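Local atomic coordinates of peptidoglycan glycosyltransferase (PDB entry 4OVD), a protein that belongs to the penicillin-binding protein family, joining a dimerisation domain to a mixed helix-and-sheet penicillin-binding domain. Residues T426-K431 and D454-S459; M434-F439 and V448-K453; E346-S351 and D466-V471; F376-T381 and F418-R423. One frame throughout, in Å; residues are numbered along the deposited sequence.

How the contacts relate
Following the chain, helix 344-350 supplies the first half of contact 3, which closes the longest loop only at 466-471. Everything else lies within that loop. Contact 4 comes first, bringing the turn at 376-381 onto the start of helix 418-429 and closing before contact 1 opens. Contact 1 joins the end of that same helix to the approach to helix 458-474, and its loop encloses contact 2, where 434-439 runs back along 448-453. None of the loops cross. Contacts 1, 2 and 4 touch one another around M434, V455 and F376, whereas contact 3 reaches only contact 1, through M468 against V428. Together they tie helices 344-350, 418-429 and 458-474 to the irregular hairpin between the last two.

Contact 1: residues T426-K431 and D454-S459; sequences TAVANK and DVISSS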
loop_
_atom_site.group_PDB
_atom_site.type_symbol
_atom_site.label_atom_id
_atom_site.label_comp_id
_atom_site.label_asym_id
_atom_site.label_seq_id
_atom_site.Cartn_x
_atom_site.Cartn_y
_atom_site.Cartn_z
ATOM N N THR A 426 7.127 -1.185 -5.725
ATOM C CA THR A 426 7.248 -2.380 -6.532
ATOM C C THR A 426 8.297 -2.182 -7.637
ATOM O O THR A 426 8.989 -3.116 -7.902
ATOM C CB THR A 426 5.942 -2.979 -7.111
ATOM O OG1 THR A 426 5.350 -2.107 -8.096
ATOM C CG2 THR A 426 4.985 -3.284 -6.016
ATOM N N ALA A 427 8.410 -1.004 -8.244
ATOM C CA ALA A 427 9.402 -0.773 -9.259
ATOM C C ALA A 427 10.812 -1.004 -8.729
ATOM O O ALA A 427 11.658 -1.593 -9.414
ATOM C CB ALA A 427 9.276 0.619 -9.855
ATOM N N VAL A 428 11.064 -0.589 -7.495
ATOM C CA VAL A 428 12.394 -0.818 -6.921
ATOM C C VAL A 428 12.585 -2.304 -6.656
ATOM O O VAL A 428 13.683 -2.886 -6.831
ATOM C CB VAL A 428 12.591 0.026 -5.649
ATOM C CG1 VAL A 428 13.850 -0.371 -4.906
ATOM C CG2 VAL A 428 12.646 1.482 -6.015
ATOM N N ALA A 429 11.515 -2.964 -6.248
ATOM C CA ALA A 429 11.633 -4.394 -5.933
ATOM C C ALA A 429 11.481 -5.301 -7.147
ATOM O O ALA A 429 11.656 -6.490 -7.012
ATOM C CB ALA A 429 10.580 -4.792 -4.915
ATOM N N ASN A 430 11.092 -4.771 -8.305
ATOM C CA ASN A 430 10.906 -5.642 -9.434
ATOM C C ASN A 430 11.695 -5.238 -10.663
ATOM O O ASN A 430 11.143 -5.154 -11.761
ATOM C CB ASN A 430 9.448 -5.693 -9.739
ATOM C CG ASN A 430 9.130 -6.666 -10.837
ATOM O OD1 ASN A 430 9.604 -7.761 -10.815
ATOM N ND2 ASN A 430 8.261 -6.295 -11.722
ATOM N N LYS A 431 12.957 -4.876 -10.446
ATOM C CA LYS A 431 13.872 -4.532 -11.549
ATOM C C LYS A 431 13.428 -3.366 -12.339
ATOM O O LYS A 431 13.656 -3.267 -13.528
ATOM C CB LYS A 431 14.075 -5.748 -12.443
ATOM C CG LYS A 431 14.757 -6.860 -11.649
ATOM C CD LYS A 431 14.810 -8.222 -12.375
ATOM C CE LYS A 431 15.641 -8.209 -13.665
ATOM N NZ LYS A 431 17.077 -7.840 -13.472
ATOM N N ASP A 454 7.296 0.214 -17.031
ATOM C CA ASP A 454 8.738 0.363 -16.794
ATOM C C ASP A 454 8.950 1.768 -16.317
ATOM O O ASP A 454 8.733 2.709 -17.046
ATOM C CB ASP A 454 9.552 0.117 -18.054
ATOM C CG ASP A 454 9.480 -1.321 -18.518
ATOM O OD1 ASP A 454 8.834 -2.160 -17.840
ATOM O OD2 ASP A 454 10.086 -1.607 -19.552
ATOM N N VAL A 455 9.345 1.908 -15.075
ATOM C CA VAL A 455 9.492 3.230 -14.491
ATOM C C VAL A 455 10.942 3.673 -14.413
ATOM O O VAL A 455 11.258 4.793 -14.728
ATOM C CB VAL A 455 8.779 3.238 -13.106
ATOM C CG1 VAL A 455 8.908 4.563 -12.429
ATOM C CG2 VAL A 455 7.328 2.901 -13.322
ATOM N N ILE A 456 11.792 2.809 -13.907
ATOM C CA ILE A 456 13.222 3.064 -13.807
ATOM C C ILE A 456 13.967 1.839 -14.346
ATOM O O ILE A 456 13.376 0.762 -14.508
ATOM C CB ILE A 456 13.646 3.295 -12.352
ATOM C CG1 ILE A 456 13.211 2.131 -11.506
ATOM C CG2 ILE A 456 13.033 4.582 -11.795
ATOM C CD1 ILE A 456 13.521 2.325 -10.065
ATOM N N SER A 457 15.253 1.979 -14.613
ATOM C CA SER A 457 16.046 0.807 -15.058
ATOM C C SER A 457 16.321 -0.144 -13.895
ATOM O O SER A 457 16.210 0.221 -12.720
ATOM C CB SER A 457 17.404 1.257 -15.554
ATOM O OG SER A 457 18.162 1.794 -14.494
ATOM N N SER A 458 16.785 -1.341 -14.214
ATOM C CA SER A 458 17.104 -2.320 -13.200
ATOM C C SER A 458 18.314 -1.866 -12.413
ATOM O O SER A 458 18.459 -2.241 -11.249
ATOM C CB SER A 458 17.371 -3.722 -13.805
ATOM O OG SER A 458 18.312 -3.631 -14.831
ATOM N N SER A 459 19.214 -1.131 -13.057
ATOM C CA SER A 459 20.378 -0.629 -12.332
ATOM C C SER A 459 19.941 0.358 -11.249
ATOM O O SER A 459 20.468 0.317 -10.141
ATOM C CB SER A 459 21.405 0.006 -13.247
ATOM O OG SER A 459 20.851 1.052 -14.009
#
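The carbonyl oxygen K431 O meets the backbone of S458 through a long, bent CA-H...O contact, with S458 CA 3.6 Å from it, and S458 CB approaches the same oxygen at 3.8 Å. K431 sits just past the end of helix 418-429 in a left-handed backbone conformation. Its side chain bends at chi3 (64°) and chi4 (60°), which curls the amine over the serine until NZ lies 4.1 Å from S458 CB. A long methylene chain with a charged end suits this solvent-facing edge. S458, small enough to let the chain pass, opens helix 458-474 behind the N-cap residue S457, whose OG pairs with S459 OG at 2.8 Å and also with T460 OG1.

Deeper in, the contact turns apolar. A427 is little more than a methyl on its helix, so V455 can approach, CB to CB at 4.2 Å. Next to them, I456 extends its chain until CD1 rests 4.2 Å from V428 CG2. Between these two segments, then, the chemistry is van der Waals packing; directed bonds come from the adjoining residues, G432 pairing with the backbone of V455 and T433 OG1 with D454 OD1.

Contact 2: residues M434-F439 and V448-K453; sequences MVTPHF and VSWPTK
H438 lies flat on W450, and its atoms run along the indole from the six- to the five-membered ring. CB sits over the six-membered ring, a CH-pi contact 3.6 Å from its centroid. CG follows above W450 CE2, with chi1 (64°) setting it between the backbone N and carbonyl carbon. Beyond it the imidazole forms a face-to-face stack on the five-membered ring, planes 13° apart: CD2 is 3.1 Å from W450 NE1, while CE1 and NE2 at the tip lie over CD1. ND1 holds the ring's rotation by donating to T436 O at 2.7 Å. V448 CG1 packs on the opposite face of the indole.

These segments are the outer arms of an irregular beta-hairpin whose inner strands are 440-443 and 446-447. The arms meet again at an antiparallel hydrogen-bonded pair, M434 with K453, where M434 N donates to K453 O at 2.8 Å and K453 N to M434 O at 3.0 Å. Between bridge and stack, P451 O accepts from three donors: T436 OG1 at 2.8 Å and two waters, one also bound to M434 O, the other to T436 N. Lacking an N-H, the proline joins this pairing through its carbonyl alone. Selenomethionine M434 places CE 3.7 Å from K453 CD, and the extended lysine carries NZ on to K375 O.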
loop_
_atom_site.group_PDB
_atom_site.type_symbol
_atom_site.label_atom_id
_atom_site.label_comp_id
_atom_site.label_asym_id
_atom_site.label_seq_id
_atom_site.Cartn_x
_atom_site.Cartn_y
_atom_site.Cartn_z
HETATM N N MSE A 434 6.968 -1.432 -12.413
HETATM C CA MSE A 434 5.865 -1.263 -11.442
HETATM C C MSE A 434 4.669 -2.119 -11.800
HETATM O O MSE A 434 4.306 -2.241 -12.975
HETATM C CB MSE A 434 5.590 0.241 -11.410
HETATM C CG MSE A 434 4.401 0.640 -10.638
HETATM SE SE MSE A 434 4.675 2.525 -10.204
HETATM C CE MSE A 434 3.950 3.074 -11.925
ATOM N N VAL A 435 4.101 -2.823 -10.832
ATOM C CA VAL A 435 2.993 -3.704 -11.118
ATOM C C VAL A 435 1.729 -3.139 -10.557
ATOM O O VAL A 435 1.775 -2.171 -9.871
ATOM C CB VAL A 435 3.240 -5.110 -10.526
ATOM C CG1 VAL A 435 4.547 -5.706 -11.060
ATOM C CG2 VAL A 435 3.264 -5.070 -9.022
ATOM N N THR A 436 0.606 -3.767 -10.849
ATOM C CA THR A 436 -0.675 -3.304 -10.402
ATOM C C THR A 436 -1.044 -4.166 -9.220
ATOM O O THR A 436 -1.172 -5.347 -9.412
ATOM C CB THR A 436 -1.747 -3.543 -11.445
ATOM O OG1 THR A 436 -1.474 -2.767 -12.616
ATOM C CG2 THR A 436 -3.088 -3.136 -10.869
ATOM N N PRO A 437 -1.192 -3.592 -8.007
ATOM C CA PRO A 437 -1.592 -4.458 -6.869
ATOM C C PRO A 437 -3.037 -4.954 -7.120
ATOM O O PRO A 437 -3.837 -4.231 -7.662
ATOM C CB PRO A 437 -1.448 -3.560 -5.615
ATOM C CG PRO A 437 -0.730 -2.340 -6.083
ATOM C CD PRO A 437 -0.990 -2.198 -7.584
ATOM N N HIS A 438 -3.367 -6.164 -6.746
ATOM C CA HIS A 438 -4.667 -6.680 -7.059
ATOM C C HIS A 438 -4.980 -7.941 -6.335
ATOM O O HIS A 438 -4.120 -8.595 -5.876
ATOM C CB HIS A 438 -4.800 -6.905 -8.545
ATOM C CG HIS A 438 -3.875 -7.946 -9.073
ATOM N ND1 HIS A 438 -2.635 -7.649 -9.572
ATOM C CD2 HIS A 438 -4.010 -9.279 -9.177
ATOM C CE1 HIS A 438 -2.043 -8.754 -9.955
ATOM N NE2 HIS A 438 -2.860 -9.757 -9.730
ATOM N N PHE A 439 -6.252 -8.255 -6.258
ATOM C CA PHE A 439 -6.735 -9.368 -5.496
ATOM C C PHE A 439 -7.165 -10.547 -6.342
ATOM O O PHE A 439 -7.028 -11.647 -5.933
ATOM C CB PHE A 439 -7.921 -8.952 -4.655
ATOM C CG PHE A 439 -7.599 -7.960 -3.600
ATOM C CD1 PHE A 439 -7.006 -8.349 -2.453
ATOM C CD2 PHE A 439 -7.909 -6.637 -3.765
ATOM C CE1 PHE A 439 -6.710 -7.451 -1.479
ATOM C CE2 PHE A 439 -7.629 -5.725 -2.791
ATOM C CZ PHE A 439 -7.025 -6.136 -1.644
ATOM N N VAL A 448 -6.266 -13.413 -15.557
ATOM C CA VAL A 448 -6.226 -12.043 -16.099
ATOM C C VAL A 448 -4.795 -11.479 -16.181
ATOM O O VAL A 448 -3.967 -11.829 -15.357
ATOM C CB VAL A 448 -7.143 -11.158 -15.195
ATOM C CG1 VAL A 448 -6.922 -9.667 -15.393
ATOM C CG2 VAL A 448 -8.606 -11.526 -15.420
ATOM N N SER A 449 -4.466 -10.675 -17.205
ATOM C CA SER A 449 -3.135 -10.023 -17.207
ATOM C C SER A 449 -3.364 -8.593 -16.652
ATOM O O SER A 449 -4.360 -7.911 -16.918
ATOM C CB SER A 449 -2.354 -10.087 -18.542
ATOM O OG SER A 449 -2.897 -9.256 -19.528
ATOM N N TRP A 450 -2.483 -8.228 -15.752
ATOM C CA TRP A 450 -2.541 -6.982 -15.061
ATOM C C TRP A 450 -1.428 -6.108 -15.616
ATOM O O TRP A 450 -0.294 -6.576 -15.765
ATOM C CB TRP A 450 -2.319 -7.252 -13.590
ATOM C CG TRP A 450 -3.447 -7.903 -12.988
ATOM C CD1 TRP A 450 -3.595 -9.226 -12.763
ATOM C CD2 TRP A 450 -4.670 -7.269 -12.542
ATOM N NE1 TRP A 450 -4.817 -9.472 -12.201
ATOM C CE2 TRP A 450 -5.502 -8.292 -12.052
ATOM C CE3 TRP A 450 -5.113 -5.933 -12.473
ATOM C CZ2 TRP A 450 -6.758 -8.039 -11.508
ATOM C CZ3 TRP A 450 -6.343 -5.679 -11.937
ATOM C CH2 TRP A 450 -7.169 -6.736 -11.458
ATOM N N PRO A 451 -1.736 -4.841 -15.888
ATOM C CA PRO A 451 -0.754 -3.928 -16.491
ATOM C C PRO A 451 0.495 -3.702 -15.640
ATOM O O PRO A 451 0.428 -3.674 -14.392
ATOM C CB PRO A 451 -1.529 -2.592 -16.620
ATOM C CG PRO A 451 -2.998 -2.936 -16.400
ATOM C CD PRO A 451 -3.000 -4.159 -15.531
ATOM N N THR A 452 1.627 -3.616 -16.328
ATOM C CA THR A 452 2.917 -3.328 -15.704
ATOM C C THR A 452 3.438 -2.070 -16.405
ATOM O O THR A 452 2.962 -1.725 -17.480
ATOM C CB THR A 452 3.976 -4.440 -15.874
ATOM O OG1 THR A 452 4.215 -4.675 -17.263
ATOM C CG2 THR A 452 3.599 -5.745 -15.202
ATOM N N LYS A 453 4.421 -1.396 -15.816
ATOM C CA LYS A 453 4.963 -0.182 -16.394
ATOM C C LYS A 453 6.459 -0.064 -16.055
ATOM O O LYS A 453 6.827 -0.166 -14.898
ATOM C CB LYS A 453 4.224 0.995 -15.767
ATOM C CG LYS A 453 4.524 2.338 -16.397
ATOM C CD LYS A 453 3.783 3.427 -15.644
ATOM C CE LYS A 453 3.875 4.779 -16.324
ATOM N NZ LYS A 453 3.129 5.756 -15.479
HETATM O O HOH W 1 1.630 -1.293 -13.289
HETATM O O HOH W 2 0.792 -5.810 -12.701
#

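Contact 3: residues E346-S351 and D466-V471; sequences EMLRRS and DMMTTV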
loop_
_atom_site.group_PDB
_atom_site.type_symbol
_atom_site.label_atom_id
_atom_site.label_comp_id
_atom_site.label_asym_id
_atom_site.label_seq_id
_atom_site.Cartn_x
_atom_site.Cartn_y
_atom_site.Cartn_z
ATOM N N GLU A 346 23.549 7.991 2.921
ATOM C CA GLU A 346 23.381 8.489 4.305
ATOM C C GLU A 346 22.106 9.310 4.501
ATOM O O GLU A 346 21.499 9.236 5.538
ATOM C CB GLU A 346 24.602 9.318 4.651
ATOM C CG GLU A 346 24.567 9.971 6.021
ATOM C CD GLU A 346 24.456 9.001 7.158
ATOM O OE1 GLU A 346 24.682 7.756 6.932
ATOM O OE2 GLU A 346 24.107 9.505 8.258
HETATM N N MSE A 347 21.684 10.108 3.517
HETATM C CA MSE A 347 20.469 10.930 3.700
HETATM C C MSE A 347 19.302 10.014 3.872
HETATM O O MSE A 347 18.380 10.294 4.689
HETATM C CB MSE A 347 20.229 11.802 2.475
HETATM C CG MSE A 347 21.345 12.765 2.278
HETATM SE SE MSE A 347 21.051 13.751 0.574
HETATM C CE MSE A 347 22.852 14.369 0.213
ATOM N N LEU A 348 19.326 8.896 3.185
ATOM C CA LEU A 348 18.305 7.912 3.336
ATOM C C LEU A 348 18.396 7.116 4.652
ATOM O O LEU A 348 17.416 6.853 5.266
ATOM C CB LEU A 348 18.304 6.999 2.138
ATOM C CG LEU A 348 16.945 6.500 1.718
ATOM C CD1 LEU A 348 16.109 7.596 1.142
ATOM C CD2 LEU A 348 16.996 5.310 0.795
ATOM N N ARG A 349 19.593 6.744 5.046
ATOM C CA ARG A 349 19.821 5.997 6.255
ATOM C C ARG A 349 19.223 6.720 7.459
ATOM O O ARG A 349 18.434 6.185 8.166
ATOM C CB ARG A 349 21.291 5.794 6.450
ATOM C CG ARG A 349 21.649 4.913 7.612
ATOM C CD ARG A 349 23.116 4.990 7.946
ATOM N NE ARG A 349 23.487 6.251 8.524
ATOM C CZ ARG A 349 23.278 6.582 9.782
ATOM N NH1 ARG A 349 22.712 5.741 10.629
ATOM N NH2 ARG A 349 23.635 7.760 10.190
ATOM N N ARG A 350 19.595 7.968 7.627
ATOM C CA ARG A 350 19.069 8.814 8.673
ATOM C C ARG A 350 17.771 9.585 8.369
ATOM O O ARG A 350 17.242 10.254 9.207
ATOM C CB ARG A 350 20.154 9.768 9.099
ATOM C CG ARG A 350 20.386 10.907 8.178
ATOM C CD ARG A 350 21.263 11.962 8.816
ATOM N NE ARG A 350 22.514 11.431 9.319
ATOM C CZ ARG A 350 23.057 11.760 10.472
ATOM N NH1 ARG A 350 22.461 12.631 11.254
ATOM N NH2 ARG A 350 24.192 11.227 10.838
ATOM N N SER A 351 17.275 9.469 7.165
ATOM C CA SER A 351 16.091 10.159 6.751
ATOM C C SER A 351 16.210 11.647 6.907
ATOM O O SER A 351 15.479 12.261 7.627
ATOM C CB SER A 351 14.871 9.634 7.458
ATOM O OG SER A 351 13.770 9.858 6.658
ATOM N N ASP A 466 19.949 -1.332 -2.598
ATOM C CA ASP A 466 21.168 -1.252 -1.811
ATOM C C ASP A 466 21.029 -0.204 -0.701
ATOM O O ASP A 466 21.384 -0.451 0.443
ATOM C CB ASP A 466 22.405 -0.968 -2.658
ATOM C CG ASP A 466 23.696 -1.200 -1.874
ATOM O OD1 ASP A 466 23.981 -2.374 -1.564
ATOM O OD2 ASP A 466 24.418 -0.220 -1.565
HETATM N N MSE A 467 20.500 0.955 -1.022
HETATM C CA MSE A 467 20.339 1.970 -0.018
HETATM C C MSE A 467 19.263 1.600 0.974
HETATM O O MSE A 467 19.430 1.835 2.143
HETATM C CB MSE A 467 20.072 3.373 -0.528
HETATM C CG MSE A 467 21.212 3.821 -1.389
HETATM SE SE MSE A 467 21.001 5.655 -2.041
HETATM C CE MSE A 467 19.663 5.373 -3.464
HETATM N N MSE A 468 18.193 0.949 0.532
HETATM C CA MSE A 468 17.112 0.555 1.439
HETATM C C MSE A 468 17.605 -0.520 2.358
HETATM O O MSE A 468 17.086 -0.678 3.444
HETATM C CB MSE A 468 15.934 0.087 0.658
HETATM C CG MSE A 468 15.324 1.323 0.018
HETATM SE SE MSE A 468 13.976 0.609 -1.242
HETATM C CE MSE A 468 12.666 -0.169 -0.022
ATOM N N THR A 469 18.605 -1.291 1.927
ATOM C CA THR A 469 19.201 -2.286 2.784
ATOM C C THR A 469 20.010 -1.602 3.916
ATOM O O THR A 469 19.979 -2.077 5.052
ATOM C CB THR A 469 20.085 -3.235 1.964
ATOM O OG1 THR A 469 19.226 -3.826 0.988
ATOM C CG2 THR A 469 20.741 -4.338 2.834
ATOM N N THR A 470 20.690 -0.494 3.608
ATOM C CA THR A 470 21.462 0.292 4.584
ATOM C C THR A 470 20.522 0.844 5.612
ATOM O O THR A 470 20.862 0.876 6.782
ATOM C CB THR A 470 22.171 1.464 3.886
ATOM O OG1 THR A 470 23.200 0.931 3.057
ATOM C CG2 THR A 470 22.852 2.383 4.837
ATOM N N VAL A 471 19.331 1.221 5.196
ATOM C CA VAL A 471 18.328 1.766 6.123
ATOM C C VAL A 471 18.034 0.760 7.233
ATOM O O VAL A 471 17.871 1.119 8.381
ATOM C CB VAL A 471 16.983 2.143 5.438
ATOM C CG1 VAL A 471 15.879 2.509 6.479
ATOM C CG2 VAL A 471 17.211 3.356 4.505
#
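L348 and V471 form the tight side of a helix-helix packing in the penicillin-binding domain, in which the segment axes of 346-350 and 466-471 approach to 8.4 Å and cross at -40°. The branched L348 fills the interface with one methyl: CD2 touches M467 CB at 3.9 Å and V471 CG2 at 4.2 Å, with the CG of selenomethionine M468 slightly farther off. V471 CG2, turned beside its own backbone N, presses to 3.6 Å from L348 O. A compact beta-branched residue suits the place, because here the backbones come close as well, R349 CA and V471 CA being 4.5 Å apart.

Just beyond, helix 344-350 ends in a Schellman motif with S351 as its C-prime residue. S351 is also the first serine of the family's S-X-N motif; its OG bonds to K298 and K490, lysines of the S-X-X-K and K-T-G motifs.

The other side is sparser, for R349 is partly exposed and only its methylenes meet a single methyl, T470 CG2, nearest at R349 CG (3.9 Å), while T470 OG1 turns to R345. An arginine serves here because its stem is apolar and its head polar: the guanidinium swings back to E346, and NH1 reaches E474 O. E346 is shared by R349 and R350 in a salt-bridge network. E346 OE2 takes R349 NH2 on its syn lone pair at 2.6 Å and R350 NE from the anti side at 2.7 Å.

Contact 4: residues F376-T381 and F418-R423; sequences FGIGHT and FIQVIR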
loop_
_atom_site.group_PDB
_atom_site.type_symbol
_atom_site.label_atom_id
_atom_site.label_comp_id
_atom_site.label_asym_id
_atom_site.label_seq_id
_atom_site.Cartn_x
_atom_site.Cartn_y
_atom_site.Cartn_z
ATOM N N PHE A 376 6.022 7.427 -11.799
ATOM C CA PHE A 376 5.833 6.487 -10.696
ATOM C C PHE A 376 4.365 6.284 -10.321
ATOM O O PHE A 376 4.055 5.541 -9.339
ATOM C CB PHE A 376 6.595 6.931 -9.462
ATOM C CG PHE A 376 7.967 6.331 -9.302
ATOM C CD1 PHE A 376 8.093 5.042 -8.809
ATOM C CD2 PHE A 376 9.127 7.051 -9.563
ATOM C CE1 PHE A 376 9.335 4.469 -8.587
ATOM C CE2 PHE A 376 10.357 6.490 -9.331
ATOM C CZ PHE A 376 10.468 5.192 -8.842
ATOM N N GLY A 377 3.460 6.944 -11.045
ATOM C CA GLY A 377 2.010 6.798 -10.780
ATOM C C GLY A 377 1.471 7.650 -9.606
ATOM O O GLY A 377 0.309 7.506 -9.213
ATOM N N ILE A 378 2.277 8.572 -9.091
ATOM C CA ILE A 378 1.857 9.363 -7.930
ATOM C C ILE A 378 0.797 10.313 -8.369
ATOM O O ILE A 378 0.999 11.031 -9.309
ATOM C CB ILE A 378 3.027 10.100 -7.303
ATOM C CG1 ILE A 378 4.110 9.103 -6.892
ATOM C CG2 ILE A 378 2.544 10.886 -6.085
ATOM C CD1 ILE A 378 3.580 7.941 -6.059
ATOM N N GLY A 379 -0.369 10.289 -7.711
ATOM C CA GLY A 379 -1.464 11.103 -8.145
ATOM C C GLY A 379 -2.328 10.419 -9.190
ATOM O O GLY A 379 -3.155 11.052 -9.777
ATOM N N HIS A 380 -2.135 9.126 -9.432
ATOM C CA HIS A 380 -2.932 8.379 -10.395
ATOM C C HIS A 380 -3.403 7.135 -9.697
ATOM O O HIS A 380 -2.662 6.546 -8.894
ATOM C CB HIS A 380 -2.068 7.938 -11.591
ATOM C CG HIS A 380 -1.540 9.068 -12.405
ATOM N ND1 HIS A 380 -2.138 9.480 -13.572
ATOM C CD2 HIS A 380 -0.462 9.870 -12.227
ATOM C CE1 HIS A 380 -1.445 10.482 -14.086
ATOM N NE2 HIS A 380 -0.429 10.742 -13.284
ATOM N N THR A 381 -4.583 6.672 -10.026
ATOM C CA THR A 381 -5.068 5.452 -9.386
ATOM C C THR A 381 -4.134 4.308 -9.795
ATOM O O THR A 381 -3.529 4.311 -10.827
ATOM C CB THR A 381 -6.535 5.180 -9.798
ATOM O OG1 THR A 381 -6.646 5.406 -11.200
ATOM C CG2 THR A 381 -7.458 6.144 -9.116
ATOM N N PHE A 418 -1.718 5.294 0.588
ATOM C CA PHE A 418 -0.481 4.558 0.679
ATOM C C PHE A 418 -0.329 3.486 -0.412
ATOM O O PHE A 418 0.786 3.127 -0.766
ATOM C CB PHE A 418 -0.219 4.012 2.058
ATOM C CG PHE A 418 0.328 5.051 3.022
ATOM C CD1 PHE A 418 1.621 5.510 2.911
ATOM C CD2 PHE A 418 -0.463 5.545 4.027
ATOM C CE1 PHE A 418 2.119 6.489 3.766
ATOM C CE2 PHE A 418 -0.001 6.564 4.837
ATOM C CZ PHE A 418 1.279 7.024 4.732
ATOM N N ILE A 419 -1.444 3.039 -0.991
ATOM C CA ILE A 419 -1.383 2.064 -2.066
ATOM C C ILE A 419 -0.558 2.608 -3.266
ATOM O O ILE A 419 0.114 1.836 -3.994
ATOM C CB ILE A 419 -2.785 1.577 -2.496
ATOM C CG1 ILE A 419 -2.676 0.278 -3.339
ATOM C CG2 ILE A 419 -3.518 2.674 -3.227
ATOM C CD1 ILE A 419 -2.115 -0.949 -2.584
ATOM N N GLN A 420 -0.487 3.925 -3.394
ATOM C CA GLN A 420 0.324 4.518 -4.438
ATOM C C GLN A 420 1.813 4.402 -4.108
ATOM O O GLN A 420 2.673 4.217 -4.991
ATOM C CB GLN A 420 -0.042 5.987 -4.613
ATOM C CG GLN A 420 -1.324 6.176 -5.399
ATOM C CD GLN A 420 -1.622 7.617 -5.704
ATOM O OE1 GLN A 420 -0.719 8.512 -5.673
ATOM N NE2 GLN A 420 -2.880 7.873 -6.044
ATOM N N VAL A 421 2.115 4.498 -2.824
ATOM C CA VAL A 421 3.491 4.378 -2.370
ATOM C C VAL A 421 3.921 2.952 -2.554
ATOM O O VAL A 421 5.020 2.679 -3.059
ATOM C CB VAL A 421 3.654 4.789 -0.908
ATOM C CG1 VAL A 421 5.090 4.597 -0.478
ATOM C CG2 VAL A 421 3.219 6.251 -0.735
ATOM N N ILE A 422 3.063 2.033 -2.133
ATOM C CA ILE A 422 3.337 0.631 -2.264
ATOM C C ILE A 422 3.583 0.309 -3.713
ATOM O O ILE A 422 4.561 -0.336 -4.062
ATOM C CB ILE A 422 2.153 -0.175 -1.699
ATOM C CG1 ILE A 422 2.049 0.037 -0.170
ATOM C CG2 ILE A 422 2.293 -1.622 -2.030
ATOM C CD1 ILE A 422 0.844 -0.586 0.438
ATOM N N ARG A 423 2.735 0.814 -4.577
ATOM C CA ARG A 423 2.875 0.524 -5.977
ATOM C C ARG A 423 4.227 1.054 -6.480
ATOM O O ARG A 423 4.932 0.392 -7.241
ATOM C CB ARG A 423 1.724 1.097 -6.769
ATOM C CG ARG A 423 1.830 0.778 -8.235
ATOM C CD ARG A 423 0.765 1.449 -9.065
ATOM N NE ARG A 423 0.948 1.035 -10.460
ATOM C CZ ARG A 423 0.608 1.766 -11.511
ATOM N NH1 ARG A 423 0.123 3.004 -11.367
ATOM N NH2 ARG A 423 0.811 1.280 -12.722
HETATM O O HOH W 3 1.944 4.690 -7.742
HETATM O O HOH W 4 -0.431 4.507 -8.941
#
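F376 and Q420 meet through water: water 3 lies 2.8 Å from the backbone oxygen F376 O and 2.9 Å from Q420 O, probably bridging the two carbonyls. G377 follows, ending helix 366-375 in a Schellman motif. Its positive phi is natural for a residue without a side chain, and its CA faces R423 NH1.

I378 is the second residue of a type II beta turn from G377 to H380. Its side chain folds back toward the helix and brings CD1 4.0 Å from the backbone carbonyl Q420 O, while I378 CG2 lies 4.1 Å from the side-chain oxygen Q420 OE1. G379 takes the third position of the turn, where the backbone angles again call for glycine, and it makes the one hydrogen bond joining the segments directly: G379 N donates to Q420 OE1 at 2.7 Å, nearly straight at 172°, though from above the carbonyl plane by 40°. Q420 reaches it because its chain is extended beyond CG (chi2 -174°).

H380 closes the turn, and its ring is tied to D374 through NE2. Water 4 accepts from R423 NH1 at 2.9 Å and can donate to H380 O, 3.0 Å away. T381 O lies obliquely to the same guanidinium, 3.9 Å from R423 NH1.

Glutamine suits the buried spot by being donor and acceptor at once: OE1 takes the turn's N-H while NE2 gives to T391 O. With both ends engaged, the amide's orientation is probably fixed, and the turn is held to the helix that packs on the sheet through I422. The nearby arginine charge would polarise water 4 and favour its donation to H380 O.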